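Side-chain contacts in putative hyaluronoglucosaminidase (Clostridium perfringens, PDB 6PWI), which probably removes terminal N-acetylhexosamine residues from glycans as a secreted family 84 glycoside hydrolase, the chain holding its barrel and flanking regions: residues Glu276-Lys281 and Glu312-Trp317; Asn531-Lys536 and Glu540-Glu545; Arg504-Lys509 and Lys618-Ile623. All coordinates share one frame; numbering follows the deposited sequence.

Contact 1 of 3, residues Glu276-Lys281 and Glu312-Trp317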
loop_
_atom_site.group_PDB
_atom_site.type_symbol
_atom_site.label_atom_id
_atom_site.label_comp_id
_atom_site.label_asym_id
_atom_site.label_seq_id
_atom_site.Cartn_x
_atom_site.Cartn_y
_atom_site.Cartn_z
ATOM N N GLU A 276 31.109 -16.758 1.359
ATOM C CA GLU A 276 30.750 -17.744 2.367
ATOM C C GLU A 276 29.845 -17.100 3.415
ATOM O O GLU A 276 28.888 -17.719 3.885
ATOM C CB GLU A 276 32.000 -18.315 3.041
ATOM C CG GLU A 276 32.629 -19.476 2.289
ATOM C CD GLU A 276 33.741 -20.221 3.019
ATOM O OE1 GLU A 276 33.874 -20.047 4.255
ATOM O OE2 GLU A 276 34.473 -20.980 2.348
ATOM N N LYS A 277 30.165 -15.848 3.761
ATOM C CA LYS A 277 29.481 -15.138 4.829
ATOM C C LYS A 277 28.097 -14.689 4.369
ATOM O O LYS A 277 27.124 -14.884 5.096
ATOM C CB LYS A 277 30.326 -13.971 5.349
ATOM C CG LYS A 277 31.793 -14.312 5.540
ATOM C CD LYS A 277 32.375 -13.849 6.844
ATOM C CE LYS A 277 33.790 -14.358 7.017
ATOM N NZ LYS A 277 34.607 -13.397 7.789
ATOM N N ILE A 278 28.012 -14.116 3.160
ATOM C CA ILE A 278 26.726 -13.655 2.658
ATOM C C ILE A 278 25.761 -14.840 2.588
ATOM O O ILE A 278 24.616 -14.738 3.027
ATOM C CB ILE A 278 26.843 -12.866 1.332
ATOM C CG1 ILE A 278 25.610 -11.987 1.095
ATOM C CG2 ILE A 278 27.111 -13.785 0.148
ATOM C CD1 ILE A 278 25.802 -10.891 0.066
ATOM N N ILE A 279 26.250 -15.976 2.081
ATOM C CA ILE A 279 25.426 -17.165 1.949
ATOM C C ILE A 279 25.046 -17.668 3.342
ATOM O O ILE A 279 23.923 -18.122 3.546
ATOM C CB ILE A 279 26.121 -18.225 1.065
ATOM C CG1 ILE A 279 25.980 -17.872 -0.420
ATOM C CG2 ILE A 279 25.603 -19.632 1.356
ATOM C CD1 ILE A 279 26.896 -18.648 -1.332
ATOM N N ALA A 280 25.967 -17.555 4.304
ATOM C CA ALA A 280 25.662 -17.966 5.665
ATOM C C ALA A 280 24.506 -17.115 6.189
ATOM O O ALA A 280 23.533 -17.641 6.729
ATOM C CB ALA A 280 26.887 -17.863 6.544
ATOM N N LYS A 281 24.617 -15.798 5.985
ATOM C CA LYS A 281 23.606 -14.864 6.447
ATOM C C LYS A 281 22.261 -15.187 5.803
ATOM O O LYS A 281 21.238 -15.155 6.483
ATOM C CB LYS A 281 24.014 -13.413 6.181
ATOM C CG LYS A 281 23.063 -12.373 6.753
ATOM C CD LYS A 281 22.691 -12.619 8.199
ATOM C CE LYS A 281 22.608 -11.343 9.005
ATOM N NZ LYS A 281 23.813 -10.500 8.809
ATOM N N GLU A 312 25.432 -13.432 -9.800
ATOM C CA GLU A 312 25.587 -14.682 -10.531
ATOM C C GLU A 312 25.772 -15.823 -9.537
ATOM O O GLU A 312 25.206 -16.899 -9.723
ATOM C CB GLU A 312 26.759 -14.608 -11.512
ATOM C CG GLU A 312 26.345 -14.254 -12.929
ATOM C CD GLU A 312 27.417 -13.656 -13.831
ATOM O OE1 GLU A 312 28.528 -13.356 -13.335
ATOM O OE2 GLU A 312 27.136 -13.473 -15.036
ATOM N N ASP A 313 26.542 -15.553 -8.471
ATOM C CA ASP A 313 26.846 -16.539 -7.441
ATOM C C ASP A 313 25.636 -16.767 -6.533
ATOM O O ASP A 313 25.414 -17.888 -6.077
ATOM C CB ASP A 313 28.135 -16.196 -6.686
ATOM C CG ASP A 313 29.401 -16.546 -7.460
ATOM O OD1 ASP A 313 29.349 -17.486 -8.278
ATOM O OD2 ASP A 313 30.433 -15.881 -7.236
ATOM N N LEU A 314 24.849 -15.709 -6.288
ATOM C CA LEU A 314 23.669 -15.820 -5.443
ATOM C C LEU A 314 22.562 -16.559 -6.185
ATOM O O LEU A 314 21.751 -17.236 -5.558
ATOM C CB LEU A 314 23.203 -14.433 -4.991
ATOM C CG LEU A 314 24.154 -13.698 -4.047
ATOM C CD1 LEU A 314 23.569 -12.361 -3.622
ATOM C CD2 LEU A 314 24.475 -14.545 -2.828
ATOM N N GLU A 315 22.541 -16.430 -7.516
ATOM C CA GLU A 315 21.528 -17.090 -8.326
ATOM C C GLU A 315 21.739 -18.605 -8.289
ATOM O O GLU A 315 20.768 -19.363 -8.228
ATOM C CB GLU A 315 21.509 -16.522 -9.748
ATOM C CG GLU A 315 20.482 -17.170 -10.664
ATOM C CD GLU A 315 19.012 -16.875 -10.392
ATOM O OE1 GLU A 315 18.712 -16.106 -9.456
ATOM O OE2 GLU A 315 18.160 -17.419 -11.125
ATOM N N LYS A 316 23.010 -19.038 -8.309
ATOM C CA LYS A 316 23.350 -20.452 -8.222
ATOM C C LYS A 316 22.782 -21.034 -6.928
ATOM O O LYS A 316 22.113 -22.067 -6.953
ATOM C CB LYS A 316 24.861 -20.681 -8.360
ATOM C CG LYS A 316 25.374 -20.894 -9.783
ATOM C CD LYS A 316 26.861 -21.228 -9.879
ATOM C CE LYS A 316 27.754 -20.032 -10.153
ATOM N N TRP A 317 23.032 -20.334 -5.814
ATOM C CA TRP A 317 22.512 -20.682 -4.497
ATOM C C TRP A 317 20.987 -20.799 -4.522
ATOM O O TRP A 317 20.408 -21.748 -3.989
ATOM C CB TRP A 317 22.980 -19.652 -3.461
ATOM C CG TRP A 317 22.429 -19.888 -2.088
ATOM C CD1 TRP A 317 22.905 -20.761 -1.153
ATOM C CD2 TRP A 317 21.291 -19.240 -1.489
ATOM N NE1 TRP A 317 22.141 -20.706 -0.019
ATOM C CE2 TRP A 317 21.142 -19.784 -0.193
ATOM C CE3 TRP A 317 20.389 -18.253 -1.910
ATOM C CZ2 TRP A 317 20.132 -19.371 0.677
ATOM C CZ3 TRP A 317 19.382 -17.859 -1.056
ATOM C CH2 TRP A 317 19.259 -18.407 0.223
#
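Segments 276-281 and 312-317 run in broadly the same direction, their axes 42° apart and 11.3 Å from each other at closest, with Ile279 facing Leu314 across the gap. At that spacing the backbones stay well apart, and the contact is made through apolar branches alone. The methyl CG2 of Ile279 rests 3.9 Å from CD1 of Trp317 and equally near NE1 of that ring, while CG1 of Ile279 sits over one face of the indole. The two side chains slide past each other in opposite directions. Trp317 has CG anti to its backbone N (chi1 177°), which swings the indole across the gap under Ile279. Its NE1 bonds to the carboxylate of Glu283, one turn further along the partner helix, which restricts the ring's rotation. On the inner side, CG2 of Ile278 meets CD2 of Leu314 at 4.0 Å, the two side chains crossing at about a right angle. A looser touch, Ile279 CG1 to Leu314 CD2 at 4.4 Å, joins the two pairs. Ile278 also leans on Ile255 of barrel strand 250-255, and Leu314 on Phe282. The contact joins two successive outer helices of the (beta/alpha)8 barrel, those following its third and fourth strands. The side chain of Ile278 lies about 12 Å from that of Asp299, the predicted proton donor. No hydrogen bond crosses between the two segments: their association rests on dispersion and the burial of aliphatic and indole surface, with the Glu283 bond satisfying the indole's polar group.

Contact 2 of 3, residues Asn531-Lys536 and Glu540-Glu545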
loop_
_atom_site.group_PDB
_atom_site.type_symbol
_atom_site.label_atom_id
_atom_site.label_comp_id
_atom_site.label_asym_id
_atom_site.label_seq_id
_atom_site.Cartn_x
_atom_site.Cartn_y
_atom_site.Cartn_z
ATOM N N ASN A 531 -13.765 15.667 16.288
ATOM C CA ASN A 531 -14.267 15.523 17.647
ATOM C C ASN A 531 -14.859 14.131 17.877
ATOM O O ASN A 531 -14.915 13.666 19.012
ATOM C CB ASN A 531 -15.224 16.652 18.045
ATOM C CG ASN A 531 -14.533 17.973 18.317
ATOM O OD1 ASN A 531 -13.397 18.015 18.787
ATOM N ND2 ASN A 531 -15.210 19.065 18.018
ATOM N N ASN A 532 -15.279 13.451 16.805
ATOM C CA ASN A 532 -15.985 12.188 16.952
ATOM C C ASN A 532 -15.059 11.003 16.702
ATOM O O ASN A 532 -15.413 9.870 17.029
ATOM C CB ASN A 532 -17.194 12.088 16.016
ATOM C CG ASN A 532 -18.261 13.111 16.333
ATOM O OD1 ASN A 532 -18.478 13.431 17.496
ATOM N ND2 ASN A 532 -18.921 13.630 15.310
ATOM N N PHE A 533 -13.887 11.269 16.114
ATOM C CA PHE A 533 -13.052 10.195 15.598
ATOM C C PHE A 533 -12.596 9.265 16.721
ATOM O O PHE A 533 -12.793 8.052 16.619
ATOM C CB PHE A 533 -11.881 10.740 14.783
ATOM C CG PHE A 533 -10.867 9.697 14.394
ATOM C CD1 PHE A 533 -11.136 8.782 13.386
ATOM C CD2 PHE A 533 -9.639 9.629 15.035
ATOM C CE1 PHE A 533 -10.198 7.823 13.024
ATOM C CE2 PHE A 533 -8.706 8.667 14.674
ATOM C CZ PHE A 533 -8.986 7.765 13.672
ATOM N N ALA A 534 -11.999 9.838 17.779
ATOM C CA ALA A 534 -11.423 9.062 18.871
ATOM C C ALA A 534 -12.498 8.227 19.568
ATOM O O ALA A 534 -12.213 7.139 20.072
ATOM C CB ALA A 534 -10.707 9.964 19.845
ATOM N N THR A 535 -13.731 8.744 19.573
ATOM C CA THR A 535 -14.857 8.054 20.177
ATOM C C THR A 535 -15.223 6.835 19.338
ATOM O O THR A 535 -15.519 5.785 19.891
ATOM C CB THR A 535 -16.019 9.024 20.445
ATOM O OG1 THR A 535 -15.737 9.631 21.705
ATOM C CG2 THR A 535 -17.377 8.361 20.530
ATOM N N LYS A 536 -15.189 6.978 18.008
ATOM C CA LYS A 536 -15.778 5.979 17.127
ATOM C C LYS A 536 -14.776 4.878 16.786
ATOM O O LYS A 536 -15.151 3.710 16.723
ATOM C CB LYS A 536 -16.387 6.629 15.882
ATOM C CG LYS A 536 -17.722 7.320 16.121
ATOM C CD LYS A 536 -18.093 8.316 15.048
ATOM C CE LYS A 536 -19.023 7.751 14.001
ATOM N NZ LYS A 536 -19.596 8.842 13.183
ATOM N N GLU A 540 -6.448 1.787 18.415
ATOM C CA GLU A 540 -5.561 2.566 19.270
ATOM C C GLU A 540 -4.298 2.984 18.521
ATOM O O GLU A 540 -3.764 4.062 18.770
ATOM C CB GLU A 540 -5.179 1.784 20.530
ATOM C CG GLU A 540 -6.343 1.539 21.474
ATOM C CD GLU A 540 -7.200 2.766 21.761
ATOM O OE1 GLU A 540 -6.623 3.847 22.037
ATOM O OE2 GLU A 540 -8.447 2.643 21.684
ATOM N N LEU A 541 -3.816 2.116 17.627
ATOM C CA LEU A 541 -2.563 2.361 16.931
ATOM C C LEU A 541 -2.722 3.527 15.959
ATOM O O LEU A 541 -1.838 4.372 15.868
ATOM C CB LEU A 541 -2.099 1.086 16.217
ATOM C CG LEU A 541 -1.481 0.015 17.115
ATOM C CD1 LEU A 541 -1.263 -1.276 16.341
ATOM C CD2 LEU A 541 -0.181 0.503 17.738
ATOM N N LEU A 542 -3.856 3.574 15.248
ATOM C CA LEU A 542 -4.133 4.662 14.323
ATOM C C LEU A 542 -4.389 5.954 15.103
ATOM O O LEU A 542 -3.843 7.001 14.765
ATOM C CB LEU A 542 -5.315 4.260 13.434
ATOM C CG LEU A 542 -5.882 5.338 12.509
ATOM C CD1 LEU A 542 -4.843 5.823 11.508
ATOM C CD2 LEU A 542 -7.118 4.819 11.789
ATOM N N LYS A 543 -5.185 5.859 16.176
ATOM C CA LYS A 543 -5.576 7.019 16.959
ATOM C C LYS A 543 -4.359 7.792 17.465
ATOM O O LYS A 543 -4.322 9.016 17.335
ATOM C CB LYS A 543 -6.500 6.621 18.112
ATOM C CG LYS A 543 -7.908 6.234 17.686
ATOM C CD LYS A 543 -8.882 6.185 18.840
ATOM C CE LYS A 543 -9.065 4.801 19.422
ATOM N NZ LYS A 543 -10.079 4.807 20.503
ATOM N N SER A 544 -3.375 7.086 18.040
ATOM C CA SER A 544 -2.242 7.749 18.669
ATOM C C SER A 544 -1.268 8.278 17.617
ATOM O O SER A 544 -0.618 9.297 17.824
ATOM C CB SER A 544 -1.560 6.859 19.674
ATOM O OG SER A 544 -0.806 5.858 19.019
ATOM N N GLU A 545 -1.212 7.594 16.472
ATOM C CA GLU A 545 -0.350 7.961 15.365
ATOM C C GLU A 545 -0.748 9.322 14.789
ATOM O O GLU A 545 0.115 10.159 14.532
ATOM C CB GLU A 545 -0.523 6.919 14.271
ATOM C CG GLU A 545 0.767 6.486 13.623
ATOM C CD GLU A 545 0.526 5.362 12.627
ATOM O OE1 GLU A 545 0.806 4.178 12.974
ATOM O OE2 GLU A 545 0.047 5.673 11.510
#
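The ring of Phe533 and the side chain of Leu542 cross at about a right angle, and the leucine arrives at the ring's edge, in its plane: CD2 of Leu542 is 4.0 Å from CZ of Phe533. Beside it, Lys543 passes the same ring obliquely, its CG 4.0 Å from CE2 of Phe533. Phe533 has CG anti to the backbone N, which carries the ring into the gap between the helices; Phe473 of helix 467-475 meets the same ring edge-to-face. Past the ring, the lysine chain bends at its third torsion (chi3 -95°) and lays its methylenes along Ala534, with CD 4.3 Å from the alanine CB. The bend brings the ammonium to a backbone carbonyl: Lys543 NZ donates to Ala534 O at 3.2 Å, lying in the carbonyl plane. The same nitrogen bonds to Ser537 O and forms a salt bridge with Glu540, NZ to OE2 3.0 Å, approaching on the syn side of the carboxylate but 32° out of its plane. One lysine thus links two carbonyls around the C-terminal end of helix 513-536 to a glutamate in the first turn of the next helix. The partial negative charge expected at that helix end would probably attract the ammonium. With 153° between the segment directions, 10.4 Å between their axes and three residues joining them, this is the turn of an antiparallel alpha-helical hairpin. Such helical pairs build the bundle that follows the catalytic barrel in family 84 enzymes.

Contact 3 of 3, residues Arg504-Lys509 and Lys618-Ile623; sequences RRLWEK and KDLSKI
Leu506 pushes its isopropyl end against Ile623: both CG and CD2 of Leu506 lie 3.7 Å from the methyl CG2 of Ile623, the two side chains meeting at a slant. The same CD2 of Leu506 is also 3.7 Å from CD2 of Leu620, here with the side chains at about a right angle, and one leucine methyl is thereby shared by two residues a turn apart on the partner helix. Ile623 in turn works with both branches. Its chi1 of -67° puts CG1 anti to the carbonyl carbon, toward Trp507, and leaves CG2 anti to the backbone N, against Leu506. CG1 of Ile623 stands 4.0 Å from CE3 of the indole of Trp507. The terminal CD1 of Ile623 approaches Trp507 CB at 4.1 Å, which places the isoleucine against the root of the tryptophan as well as its six-membered ring. Leu506, Leu620 and Ile623 are buried, whereas Trp507, at the margin of the contact, is exposed.

Polar bonds within each segment flank the apolar patch. Arg504 NE donates to Glu508 OE1 at 2.9 Å in a salt bridge, the acceptor lying 25° out of the guanidinium plane; Glu501 and Glu510 pair with its other nitrogens. In the other segment, Ser621 OG and Lys622 N reach Lys618 O from the same face of its carbonyl plane, and the serine bond is 3.1 Å long.

This is apolar helix-helix packing in the helical region after the barrel, away from the predicted active site, joining the C-terminal ends of helices 496-507 and 613-623. Asn627 bonds to Leu506 O. Helix 540-572 touches both, Ala567 meeting Leu506, and Tyr563 and Ile564 meeting Leu620.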
loop_
_atom_site.group_PDB
_atom_site.type_symbol
_atom_site.label_atom_id
_atom_site.label_comp_id
_atom_site.label_asym_id
_atom_site.label_seq_id
_atom_site.Cartn_x
_atom_site.Cartn_y
_atom_site.Cartn_z
ATOM N N ARG A 504 -13.991 35.345 -3.072
ATOM C CA ARG A 504 -14.248 36.371 -4.074
ATOM C C ARG A 504 -15.436 37.228 -3.646
ATOM O O ARG A 504 -15.355 38.450 -3.697
ATOM C CB ARG A 504 -14.302 35.829 -5.505
ATOM C CG ARG A 504 -15.557 35.041 -5.831
ATOM C CD ARG A 504 -15.907 35.132 -7.308
ATOM N NE ARG A 504 -16.534 36.402 -7.620
ATOM C CZ ARG A 504 -17.794 36.728 -7.336
ATOM N NH1 ARG A 504 -18.598 35.878 -6.718
ATOM N NH2 ARG A 504 -18.242 37.922 -7.668
ATOM N N ARG A 505 -16.501 36.583 -3.156
ATOM C CA ARG A 505 -17.667 37.314 -2.688
ATOM C C ARG A 505 -17.251 38.362 -1.656
ATOM O O ARG A 505 -17.648 39.519 -1.749
ATOM C CB ARG A 505 -18.741 36.372 -2.138
ATOM C CG ARG A 505 -19.415 35.518 -3.200
ATOM C CD ARG A 505 -20.605 34.800 -2.598
ATOM N NE ARG A 505 -21.611 35.807 -2.320
ATOM C CZ ARG A 505 -22.663 36.058 -3.089
ATOM N NH1 ARG A 505 -23.513 37.012 -2.751
ATOM N NH2 ARG A 505 -22.865 35.347 -4.181
ATOM N N LEU A 506 -16.434 37.947 -0.685
ATOM C CA LEU A 506 -16.030 38.824 0.399
ATOM C C LEU A 506 -15.181 39.963 -0.156
ATOM O O LEU A 506 -15.382 41.116 0.216
ATOM C CB LEU A 506 -15.261 38.007 1.439
ATOM C CG LEU A 506 -14.843 38.752 2.707
ATOM C CD1 LEU A 506 -16.056 39.212 3.513
ATOM C CD2 LEU A 506 -13.948 37.861 3.558
ATOM N N TRP A 507 -14.262 39.626 -1.067
ATOM C CA TRP A 507 -13.252 40.557 -1.542
ATOM C C TRP A 507 -13.829 41.509 -2.588
ATOM O O TRP A 507 -13.328 42.618 -2.751
ATOM C CB TRP A 507 -12.027 39.790 -2.061
ATOM C CG TRP A 507 -10.969 40.622 -2.719
ATOM C CD1 TRP A 507 -10.534 40.508 -4.009
ATOM C CD2 TRP A 507 -10.196 41.687 -2.130
ATOM N NE1 TRP A 507 -9.552 41.427 -4.266
ATOM C CE2 TRP A 507 -9.320 42.163 -3.134
ATOM C CE3 TRP A 507 -10.154 42.289 -0.865
ATOM C CZ2 TRP A 507 -8.418 43.205 -2.904
ATOM C CZ3 TRP A 507 -9.263 43.318 -0.637
ATOM C CH2 TRP A 507 -8.407 43.769 -1.646
ATOM N N GLU A 508 -14.878 41.067 -3.290
ATOM C CA GLU A 508 -15.485 41.867 -4.342
ATOM C C GLU A 508 -16.734 42.559 -3.807
ATOM O O GLU A 508 -17.608 42.951 -4.578
ATOM C CB GLU A 508 -15.735 41.031 -5.598
ATOM C CG GLU A 508 -14.513 40.939 -6.497
ATOM C CD GLU A 508 -14.563 39.924 -7.631
ATOM O OE1 GLU A 508 -15.520 39.111 -7.683
ATOM O OE2 GLU A 508 -13.637 39.941 -8.465
ATOM N N LYS A 509 -16.787 42.703 -2.476
ATOM C CA LYS A 509 -17.771 43.515 -1.777
ATOM C C LYS A 509 -19.183 43.088 -2.175
ATOM O O LYS A 509 -19.975 43.906 -2.643
ATOM C CB LYS A 509 -17.543 45.005 -2.066
ATOM C CG LYS A 509 -16.102 45.491 -1.992
ATOM C CD LYS A 509 -15.660 45.904 -0.599
ATOM C CE LYS A 509 -14.330 46.631 -0.586
ATOM N NZ LYS A 509 -13.217 45.754 -1.024
ATOM N N LYS A 618 -5.524 32.787 6.150
ATOM C CA LYS A 618 -4.652 33.941 6.013
ATOM C C LYS A 618 -5.372 35.034 5.225
ATOM O O LYS A 618 -5.305 36.209 5.584
ATOM C CB LYS A 618 -3.314 33.534 5.389
ATOM C CG LYS A 618 -2.340 32.886 6.363
ATOM C CD LYS A 618 -1.163 32.248 5.670
ATOM C CE LYS A 618 -0.123 31.702 6.626
ATOM N NZ LYS A 618 1.005 31.083 5.888
ATOM N N ASP A 619 -6.071 34.616 4.164
ATOM C CA ASP A 619 -6.859 35.494 3.320
ATOM C C ASP A 619 -7.937 36.189 4.148
ATOM O O ASP A 619 -8.077 37.408 4.079
ATOM C CB ASP A 619 -7.472 34.721 2.150
ATOM C CG ASP A 619 -6.644 34.757 0.875
ATOM O OD1 ASP A 619 -5.636 35.506 0.842
ATOM O OD2 ASP A 619 -7.030 34.049 -0.098
ATOM N N LEU A 620 -8.706 35.410 4.919
ATOM C CA LEU A 620 -9.780 35.970 5.720
ATOM C C LEU A 620 -9.222 37.042 6.649
ATOM O O LEU A 620 -9.837 38.092 6.815
ATOM C CB LEU A 620 -10.470 34.863 6.521
ATOM C CG LEU A 620 -11.500 34.041 5.751
ATOM C CD1 LEU A 620 -11.897 32.797 6.534
ATOM C CD2 LEU A 620 -12.725 34.876 5.430
ATOM N N SER A 621 -8.050 36.779 7.240
ATOM C CA SER A 621 -7.548 37.650 8.288
ATOM C C SER A 621 -7.017 38.956 7.701
ATOM O O SER A 621 -6.983 39.966 8.398
ATOM C CB SER A 621 -6.551 36.955 9.184
ATOM O OG SER A 621 -5.262 36.954 8.598
ATOM N N LYS A 622 -6.621 38.926 6.419
ATOM C CA LYS A 622 -6.153 40.104 5.702
ATOM C C LYS A 622 -7.332 40.934 5.196
ATOM O O LYS A 622 -7.260 42.156 5.166
ATOM C CB LYS A 622 -5.292 39.715 4.498
ATOM C CG LYS A 622 -3.815 39.495 4.788
ATOM C CD LYS A 622 -3.075 38.877 3.608
ATOM C CE LYS A 622 -1.913 37.990 4.020
ATOM N NZ LYS A 622 -1.776 36.811 3.127
ATOM N N ILE A 623 -8.409 40.270 4.773
ATOM C CA ILE A 623 -9.525 40.958 4.153
ATOM C C ILE A 623 -10.393 41.597 5.234
ATOM O O ILE A 623 -10.772 42.757 5.115
ATOM C CB ILE A 623 -10.325 40.020 3.228
ATOM C CG1 ILE A 623 -9.504 39.607 2.002
ATOM C CG2 ILE A 623 -11.649 40.653 2.828
ATOM C CD1 ILE A 623 -10.042 38.392 1.273
#

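Following the chain, contact 1 comes first: segments 276-281 and 312-317, on helices 268-286 and 304-321, meet with 30 residues between them, barrel strand 293-296 included, closing a local loop on the barrel's outside. Contact 3 then opens at segment 504-509 and is completed, 108 residues on, by segment 618-623 of the last helix. Within that span lies contact 2, where a three-residue turn joins helices 513-536 and 540-572. Contact 1 is thus in series with both others, contact 2 is nested in contact 3, and none cross. The centres of contacts 2 and 3 are about 35 Å apart, linked by the long helix 540-572; contact 1 lies on the opposite side of the chain's centre from both.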